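Local coordinates for putative molybdenum carrier protein (Syntrophus aciditrophicus SB, PDB 3IMK) that is of unproven function but may carry molybdenum, and belongs to the circularly permuted YpsA family of the SLOG clan, at residues A[77-82]-A[91-96]; A[106-109]-A[115-118]; A[22-27]-A[32-37]. All blocks are in the same frame, centred on the assembly; numbering follows the deposited sequence.

Contact 1: residues A[77-82]-A[91-96]; sequences TLIISH and LTEFFA
OG1 of T92 is hydrogen-bonded to the carbonyl O of G88, one turn back along its own helix, which leaves the methyl to meet the strand. T77 divides its branches similarly, its OG1 bonded to ND2 of N133 on the neighbouring strand. The two threonines therefore meet through carbon, CG2 of T77 lying 3.6 Å from CG2 of T92; chi1 of -64° in T77 and -58° in T92 sets OG1 beside the backbone N and anti to the carbonyl carbon, which leaves CG2 anti to the N. No hydrogen bond crosses the contact.

I79 extends the apolar seam. Its chain is stretched out beyond CG1 (chi2 175°), which carries CD1 over to the helix, past the T92 side chain running the other way. CD1 of I79 sits 3.8 Å from CG2 of T92 and, closer still, 3.6 Å from CB of E93, whose side chain crosses that of I79 nearly at a right angle. Strand 76-81 and helix 87-98 are the first two elements of a beta-alpha-beta unit completed by strand 103-107, in the parallel sheet of a Rossmann-like alpha/beta fold. Within it, segment 91-96 of the helix runs back almost antiparallel to strand segment 77-81, at 157°, the axes of these two short segments approaching to 9.6 Å.

T77 and I79 point to this helix, whereas L78 between them faces away and packs on I106. Helix 63-72 closes the flank, V71 touching T77 and T67 touching T92. The E93 side chain also touches H105 of the next strand.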
loop_
_atom_site.group_PDB
_atom_site.type_symbol
_atom_site.label_atom_id
_atom_site.label_comp_id
_atom_site.label_asym_id
_atom_site.label_seq_id
_atom_site.Cartn_x
_atom_site.Cartn_y
_atom_site.Cartn_z
ATOM N N THR A 77 -0.702 6.518 4.162
ATOM C CA THR A 77 0.010 5.300 3.785
ATOM C C THR A 77 -0.188 4.197 4.829
ATOM O O THR A 77 0.079 4.379 6.029
ATOM C CB THR A 77 1.524 5.602 3.587
ATOM O OG1 THR A 77 1.720 6.507 2.485
ATOM C CG2 THR A 77 2.309 4.339 3.294
ATOM N N LEU A 78 -0.665 3.067 4.328
ATOM C CA LEU A 78 -0.835 1.850 5.095
ATOM C C LEU A 78 0.357 0.955 4.736
ATOM O O LEU A 78 0.542 0.674 3.549
ATOM C CB LEU A 78 -2.137 1.150 4.718
ATOM C CG LEU A 78 -2.362 -0.273 5.249
ATOM C CD1 LEU A 78 -2.386 -0.292 6.799
ATOM C CD2 LEU A 78 -3.686 -0.818 4.710
ATOM N N ILE A 79 1.145 0.505 5.724
ATOM C CA ILE A 79 2.317 -0.363 5.500
ATOM C C ILE A 79 1.990 -1.720 6.149
ATOM O O ILE A 79 1.665 -1.772 7.319
ATOM C CB ILE A 79 3.643 0.200 6.084
ATOM C CG1 ILE A 79 3.835 1.669 5.648
ATOM C CG2 ILE A 79 4.794 -0.682 5.599
ATOM C CD1 ILE A 79 5.041 2.388 6.256
ATOM N N ILE A 80 2.055 -2.793 5.378
ATOM C CA ILE A 80 1.730 -4.130 5.851
ATOM C C ILE A 80 3.003 -4.996 5.813
ATOM O O ILE A 80 3.653 -5.071 4.784
ATOM C CB ILE A 80 0.621 -4.748 4.969
ATOM C CG1 ILE A 80 -0.573 -3.799 4.836
ATOM C CG2 ILE A 80 0.210 -6.117 5.564
ATOM C CD1 ILE A 80 -1.563 -4.157 3.693
ATOM N N SER A 81 3.305 -5.705 6.909
ATOM C CA SER A 81 4.458 -6.579 6.991
ATOM C C SER A 81 4.193 -7.738 7.926
ATOM O O SER A 81 3.180 -7.772 8.639
ATOM C CB SER A 81 5.670 -5.823 7.533
ATOM O OG SER A 81 5.544 -5.551 8.904
ATOM N N HIS A 82 5.151 -8.651 7.924
ATOM C CA HIS A 82 5.362 -9.613 9.010
ATOM C C HIS A 82 6.669 -9.283 9.663
ATOM O O HIS A 82 7.727 -9.474 9.052
ATOM C CB HIS A 82 5.348 -11.065 8.514
ATOM C CG HIS A 82 4.043 -11.497 7.918
ATOM N ND1 HIS A 82 3.884 -11.684 6.561
ATOM C CD2 HIS A 82 2.844 -11.783 8.485
ATOM C CE1 HIS A 82 2.646 -12.088 6.324
ATOM N NE2 HIS A 82 1.984 -12.137 7.472
ATOM N N LEU A 91 11.737 2.786 4.826
ATOM C CA LEU A 91 11.921 4.087 4.138
ATOM C C LEU A 91 10.562 4.732 3.909
ATOM O O LEU A 91 10.413 5.943 4.060
ATOM C CB LEU A 91 12.598 3.889 2.790
ATOM C CG LEU A 91 12.975 5.169 2.046
ATOM C CD1 LEU A 91 13.932 6.053 2.860
ATOM C CD2 LEU A 91 13.536 4.804 0.655
ATOM N N THR A 92 9.575 3.924 3.524
ATOM C CA THR A 92 8.205 4.447 3.333
ATOM C C THR A 92 7.749 5.177 4.593
ATOM O O THR A 92 7.218 6.260 4.535
ATOM C CB THR A 92 7.220 3.311 2.962
ATOM O OG1 THR A 92 7.653 2.660 1.775
ATOM C CG2 THR A 92 5.792 3.803 2.815
ATOM N N GLU A 93 7.886 4.491 5.730
ATOM C CA GLU A 93 7.496 5.028 7.027
ATOM C C GLU A 93 8.269 6.324 7.349
ATOM O O GLU A 93 7.698 7.290 7.849
ATOM C CB GLU A 93 7.707 3.948 8.124
ATOM C CG GLU A 93 7.255 4.382 9.494
ATOM C CD GLU A 93 7.459 3.292 10.541
ATOM O OE1 GLU A 93 8.627 2.921 10.730
ATOM O OE2 GLU A 93 6.447 2.847 11.120
ATOM N N PHE A 94 9.575 6.311 7.080
ATOM C CA PHE A 94 10.412 7.502 7.267
ATOM C C PHE A 94 9.849 8.662 6.443
ATOM O O PHE A 94 9.729 9.792 6.957
ATOM C CB PHE A 94 11.870 7.193 6.858
ATOM C CG PHE A 94 12.770 8.407 6.796
ATOM C CD1 PHE A 94 13.324 8.897 7.951
ATOM C CD2 PHE A 94 13.008 9.066 5.604
ATOM C CE1 PHE A 94 14.146 10.017 7.929
ATOM C CE2 PHE A 94 13.813 10.186 5.583
ATOM C CZ PHE A 94 14.377 10.647 6.750
ATOM N N PHE A 95 9.542 8.440 5.165
ATOM C CA PHE A 95 9.026 9.530 4.323
ATOM C C PHE A 95 7.672 10.044 4.860
ATOM O O PHE A 95 7.422 11.255 4.903
ATOM C CB PHE A 95 8.836 9.096 2.864
ATOM C CG PHE A 95 10.119 8.909 2.066
ATOM C CD1 PHE A 95 11.123 9.858 2.089
ATOM C CD2 PHE A 95 10.265 7.805 1.226
ATOM C CE1 PHE A 95 12.286 9.692 1.316
ATOM C CE2 PHE A 95 11.395 7.660 0.465
ATOM C CZ PHE A 95 12.388 8.569 0.514
ATOM N N ALA A 96 6.767 9.129 5.231
ATOM C CA ALA A 96 5.505 9.573 5.798
ATOM C C ALA A 96 5.701 10.463 7.053
ATOM O O ALA A 96 5.047 11.501 7.205
ATOM C CB ALA A 96 4.567 8.370 6.081
#

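Contact 2: residues A[106-109]-A[115-118]; sequences IDLD and DAAT
Both ends of the branched side chain of I106 bear on a single methyl, CB of A116. CG2 of I106 lies 3.6 Å and CD1 of I106 4.0 Å from CB of A116. The folded shape explains it: with chi2 at -60° CD1 folds back toward CA and stays next to CG2, so both methyls face the alanine and form a shallow seat for it. L108 adds only a fringe, its CD2 4.3 Å from CB of A116. The CA atoms of I106 and A116 are 6.7 Å apart, a close approach of helix 113-126 to the strand that is consistent with the small side chain at this position.

Strand 103-107 is an outermost strand of the parallel sheet within this chain, and helix 113-126 begins the crossover that leads past strand 76-81 to strand 131-135. At the strand's end the chain turns through D107, an Asx turn in which the backbone N of D109 donates to OD1 of D107 at 2.9 Å. The donor meets the anti side of that oxygen, 33° out of the carboxylate plane. OD1 is also bonded to the backbone N of G83, so two amides grip it. On the helix side, A116 rests on I111 and on L152 of helix 145-157.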
loop_
_atom_site.group_PDB
_atom_site.type_symbol
_atom_site.label_atom_id
_atom_site.label_comp_id
_atom_site.label_asym_id
_atom_site.label_seq_id
_atom_site.Cartn_x
_atom_site.Cartn_y
_atom_site.Cartn_z
ATOM N N ILE A 106 0.735 -2.020 10.014
ATOM C CA ILE A 106 0.156 -3.271 10.496
ATOM C C ILE A 106 1.224 -4.353 10.388
ATOM O O ILE A 106 1.644 -4.714 9.292
ATOM C CB ILE A 106 -1.096 -3.653 9.707
ATOM C CG1 ILE A 106 -2.199 -2.627 9.929
ATOM C CG2 ILE A 106 -1.588 -5.072 10.058
ATOM C CD1 ILE A 106 -2.676 -2.436 11.423
ATOM N N ASP A 107 1.610 -4.923 11.532
ATOM C CA ASP A 107 2.540 -6.036 11.622
ATOM C C ASP A 107 1.672 -7.293 11.880
ATOM O O ASP A 107 1.181 -7.512 12.978
ATOM C CB ASP A 107 3.562 -5.800 12.738
ATOM C CG ASP A 107 4.550 -6.932 12.883
ATOM O OD1 ASP A 107 4.359 -8.027 12.290
ATOM O OD2 ASP A 107 5.576 -6.741 13.569
ATOM N N LEU A 108 1.496 -8.094 10.835
ATOM C CA LEU A 108 0.628 -9.260 10.881
ATOM C C LEU A 108 1.263 -10.426 11.603
ATOM O O LEU A 108 0.627 -11.477 11.691
ATOM C CB LEU A 108 0.156 -9.630 9.465
ATOM C CG LEU A 108 -0.832 -8.668 8.844
ATOM C CD1 LEU A 108 -1.166 -9.086 7.412
ATOM C CD2 LEU A 108 -2.108 -8.498 9.647
ATOM N N ASP A 109 2.451 -10.236 12.188
ATOM C CA ASP A 109 2.920 -11.165 13.235
ATOM C C ASP A 109 2.436 -10.785 14.643
ATOM O O ASP A 109 2.570 -11.592 15.576
ATOM C CB ASP A 109 4.447 -11.282 13.272
ATOM C CG ASP A 109 5.022 -12.091 12.130
ATOM O OD1 ASP A 109 4.281 -12.747 11.352
ATOM O OD2 ASP A 109 6.277 -12.088 11.988
ATOM N N ASP A 115 -8.564 -8.046 13.493
ATOM C CA ASP A 115 -8.369 -6.899 14.419
ATOM C C ASP A 115 -7.660 -5.738 13.690
ATOM O O ASP A 115 -7.956 -4.552 13.902
ATOM C CB ASP A 115 -7.628 -7.377 15.667
ATOM C CG ASP A 115 -8.424 -8.468 16.454
ATOM O OD1 ASP A 115 -9.636 -8.474 16.368
ATOM O OD2 ASP A 115 -7.813 -9.187 17.203
ATOM N N ALA A 116 -6.714 -6.087 12.827
ATOM C CA ALA A 116 -6.063 -5.084 12.007
ATOM C C ALA A 116 -7.067 -4.307 11.157
ATOM O O ALA A 116 -6.930 -3.102 10.971
ATOM C CB ALA A 116 -4.976 -5.711 11.090
ATOM N N ALA A 117 -8.026 -5.021 10.568
ATOM C CA ALA A 117 -9.047 -4.360 9.733
ATOM C C ALA A 117 -9.788 -3.296 10.543
ATOM O O ALA A 117 -10.064 -2.202 10.033
ATOM C CB ALA A 117 -10.026 -5.392 9.159
ATOM N N THR A 118 -10.091 -3.614 11.802
ATOM C CA THR A 118 -10.729 -2.626 12.710
ATOM C C THR A 118 -9.855 -1.392 12.888
ATOM O O THR A 118 -10.321 -0.232 12.796
ATOM C CB THR A 118 -11.057 -3.245 14.024
ATOM O OG1 THR A 118 -12.029 -4.266 13.781
ATOM C CG2 THR A 118 -11.624 -2.216 15.067
#

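Contact 3: residues A[22-27]-A[32-37]; sequences AALDFA and IPYGGW
Two rings, F26 on the helix and Y34 on the strand, each take their contact from aliphatic carbon. The F26 ring is met through CE2 by CD1 of I32, 4.0 Å off and inclined to the ring, the side chains crossing at a slant; beyond this contact the phenyl stacks with H30 and touches L153 of helix 145-157. In Y34, CG is lodged between backbone N and carbonyl carbon (chi1 73°), which brings the ring beside L24: CD1 of Y34 lies 3.9 Å from CD2 of L24, whose side chain crosses the tyrosine at about a right angle. Nearer the backbone, CB of Y34 is 3.8 Å from CB of A27. The tyrosine hydroxyl is hydrogen-bonded to the backbone N of Q54.

Helix 19-29 and strand 34-38 belong to one beta-alpha-beta unit that starts at strand 10-12, whose I11 touches A23, F26, A27 and I32. The connection between them is tied by backbone: N of I32 donates to O of A27, five residues earlier, at 2.9 Å and 154°. Farther along, W37 helps line the pocket holding a bound polyether.

The chemistry thus splits in two: one directional backbone bond ties the chain after the helix back to its last turns, while carbon contacts, which are less directional, probably leave the helix's exact lie on the strand to shape.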
loop_
_atom_site.group_PDB
_atom_site.type_symbol
_atom_site.label_atom_id
_atom_site.label_comp_id
_atom_site.label_asym_id
_atom_site.label_seq_id
_atom_site.Cartn_x
_atom_site.Cartn_y
_atom_site.Cartn_z
ATOM N N ALA A 22 -0.604 -6.828 -4.443
ATOM C CA ALA A 22 -1.865 -7.184 -3.841
ATOM C C ALA A 22 -2.793 -5.983 -3.741
ATOM O O ALA A 22 -4.024 -6.102 -3.947
ATOM C CB ALA A 22 -1.672 -7.831 -2.440
ATOM N N ALA A 23 -2.263 -4.830 -3.367
ATOM C CA ALA A 23 -3.127 -3.672 -3.325
ATOM C C ALA A 23 -3.834 -3.383 -4.632
ATOM O O ALA A 23 -5.044 -3.084 -4.667
ATOM C CB ALA A 23 -2.293 -2.435 -2.862
ATOM N N LEU A 24 -3.078 -3.453 -5.736
ATOM C CA LEU A 24 -3.641 -3.176 -7.049
ATOM C C LEU A 24 -4.646 -4.261 -7.477
ATOM O O LEU A 24 -5.706 -3.957 -7.997
ATOM C CB LEU A 24 -2.521 -3.036 -8.097
ATOM C CG LEU A 24 -1.489 -1.937 -7.816
ATOM C CD1 LEU A 24 -0.396 -1.906 -8.939
ATOM C CD2 LEU A 24 -2.128 -0.542 -7.663
ATOM N N ASP A 25 -4.315 -5.532 -7.208
ATOM C CA ASP A 25 -5.172 -6.635 -7.602
ATOM C C ASP A 25 -6.471 -6.550 -6.816
ATOM O O ASP A 25 -7.563 -6.813 -7.358
ATOM C CB ASP A 25 -4.459 -7.972 -7.377
ATOM C CG ASP A 25 -3.359 -8.227 -8.370
ATOM O OD1 ASP A 25 -3.358 -7.581 -9.441
ATOM O OD2 ASP A 25 -2.519 -9.135 -8.120
ATOM N N PHE A 26 -6.383 -6.143 -5.554
ATOM C CA PHE A 26 -7.563 -5.963 -4.718
ATOM C C PHE A 26 -8.432 -4.856 -5.303
ATOM O O PHE A 26 -9.644 -5.000 -5.442
ATOM C CB PHE A 26 -7.188 -5.585 -3.284
ATOM C CG PHE A 26 -8.381 -5.399 -2.390
ATOM C CD1 PHE A 26 -9.006 -6.520 -1.851
ATOM C CD2 PHE A 26 -8.929 -4.159 -2.192
ATOM C CE1 PHE A 26 -10.151 -6.385 -1.086
ATOM C CE2 PHE A 26 -10.098 -4.017 -1.417
ATOM C CZ PHE A 26 -10.693 -5.169 -0.889
ATOM N N ALA A 27 -7.804 -3.709 -5.615
ATOM C CA ALA A 27 -8.565 -2.577 -6.180
ATOM C C ALA A 27 -9.296 -3.034 -7.443
ATOM O O ALA A 27 -10.479 -2.749 -7.641
ATOM C CB ALA A 27 -7.646 -1.389 -6.483
ATOM N N ILE A 32 -12.354 -0.576 -7.386
ATOM C CA ILE A 32 -11.917 0.668 -6.756
ATOM C C ILE A 32 -10.881 1.298 -7.688
ATOM O O ILE A 32 -9.965 0.584 -8.132
ATOM C CB ILE A 32 -11.292 0.394 -5.367
ATOM C CG1 ILE A 32 -12.335 -0.272 -4.457
ATOM C CG2 ILE A 32 -10.732 1.689 -4.752
ATOM C CD1 ILE A 32 -11.753 -0.767 -3.129
ATOM N N PRO A 33 -11.017 2.596 -8.042
ATOM C CA PRO A 33 -9.990 3.246 -8.859
ATOM C C PRO A 33 -8.610 3.050 -8.257
ATOM O O PRO A 33 -8.462 2.997 -7.037
ATOM C CB PRO A 33 -10.408 4.718 -8.823
ATOM C CG PRO A 33 -11.922 4.629 -8.644
ATOM C CD PRO A 33 -12.097 3.550 -7.657
ATOM N N TYR A 34 -7.604 2.965 -9.120
ATOM C CA TYR A 34 -6.253 2.767 -8.642
ATOM C C TYR A 34 -5.264 3.513 -9.515
ATOM O O TYR A 34 -5.588 4.019 -10.610
ATOM C CB TYR A 34 -5.907 1.269 -8.567
ATOM C CG TYR A 34 -5.694 0.667 -9.898
ATOM C CD1 TYR A 34 -4.439 0.684 -10.510
ATOM C CD2 TYR A 34 -6.738 0.102 -10.612
ATOM C CE1 TYR A 34 -4.264 0.144 -11.794
ATOM C CE2 TYR A 34 -6.576 -0.422 -11.864
ATOM C CZ TYR A 34 -5.332 -0.379 -12.475
ATOM O OH TYR A 34 -5.136 -0.892 -13.767
ATOM N N GLY A 35 -4.026 3.598 -8.999
ATOM C CA GLY A 35 -2.922 4.168 -9.718
ATOM C C GLY A 35 -1.640 3.932 -8.948
ATOM O O GLY A 35 -1.557 3.047 -8.103
ATOM N N GLY A 36 -0.644 4.769 -9.238
ATOM C CA GLY A 36 0.614 4.691 -8.512
ATOM C C GLY A 36 1.788 5.033 -9.390
ATOM O O GLY A 36 1.782 4.835 -10.610
ATOM N N TRP A 37 2.826 5.494 -8.750
ATOM C CA TRP A 37 4.086 5.806 -9.402
ATOM C C TRP A 37 5.013 4.611 -9.339
ATOM O O TRP A 37 5.206 4.006 -8.299
ATOM C CB TRP A 37 4.734 6.969 -8.679
ATOM C CG TRP A 37 3.935 8.224 -8.845
ATOM C CD1 TRP A 37 3.022 8.745 -7.953
ATOM C CD2 TRP A 37 3.946 9.117 -9.967
ATOM N NE1 TRP A 37 2.470 9.942 -8.450
ATOM C CE2 TRP A 37 3.044 10.189 -9.676
ATOM C CE3 TRP A 37 4.685 9.157 -11.145
ATOM C CZ2 TRP A 37 2.850 11.255 -10.560
ATOM C CZ3 TRP A 37 4.458 10.194 -12.040
ATOM C CH2 TRP A 37 3.550 11.216 -11.747
#

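How the contacts relate
Contacts 1 and 2 are buried, while contact 3 is only partly so, with P33 exposed at its margin. All three seat a helix against one parallel sheet, in series along the chain. Contacts 1 and 2 join directly, because strands 76-81 and 103-107 are neighbours: O of S81 lies 2.8 Å from N of L108, probably a hydrogen bond. Contacts 1 and 3 lie on opposite sides of the chain's centre, about 17 Å apart between centres. Contacts 2 and 3 do not touch, yet both pack on helix 145-157. Contacts 1 and 2 have no hydrogen bond across their segments and meet mainly through methyl carbon; contact 3, spanning a short connection, adds a backbone hydrogen bond and aromatic rings.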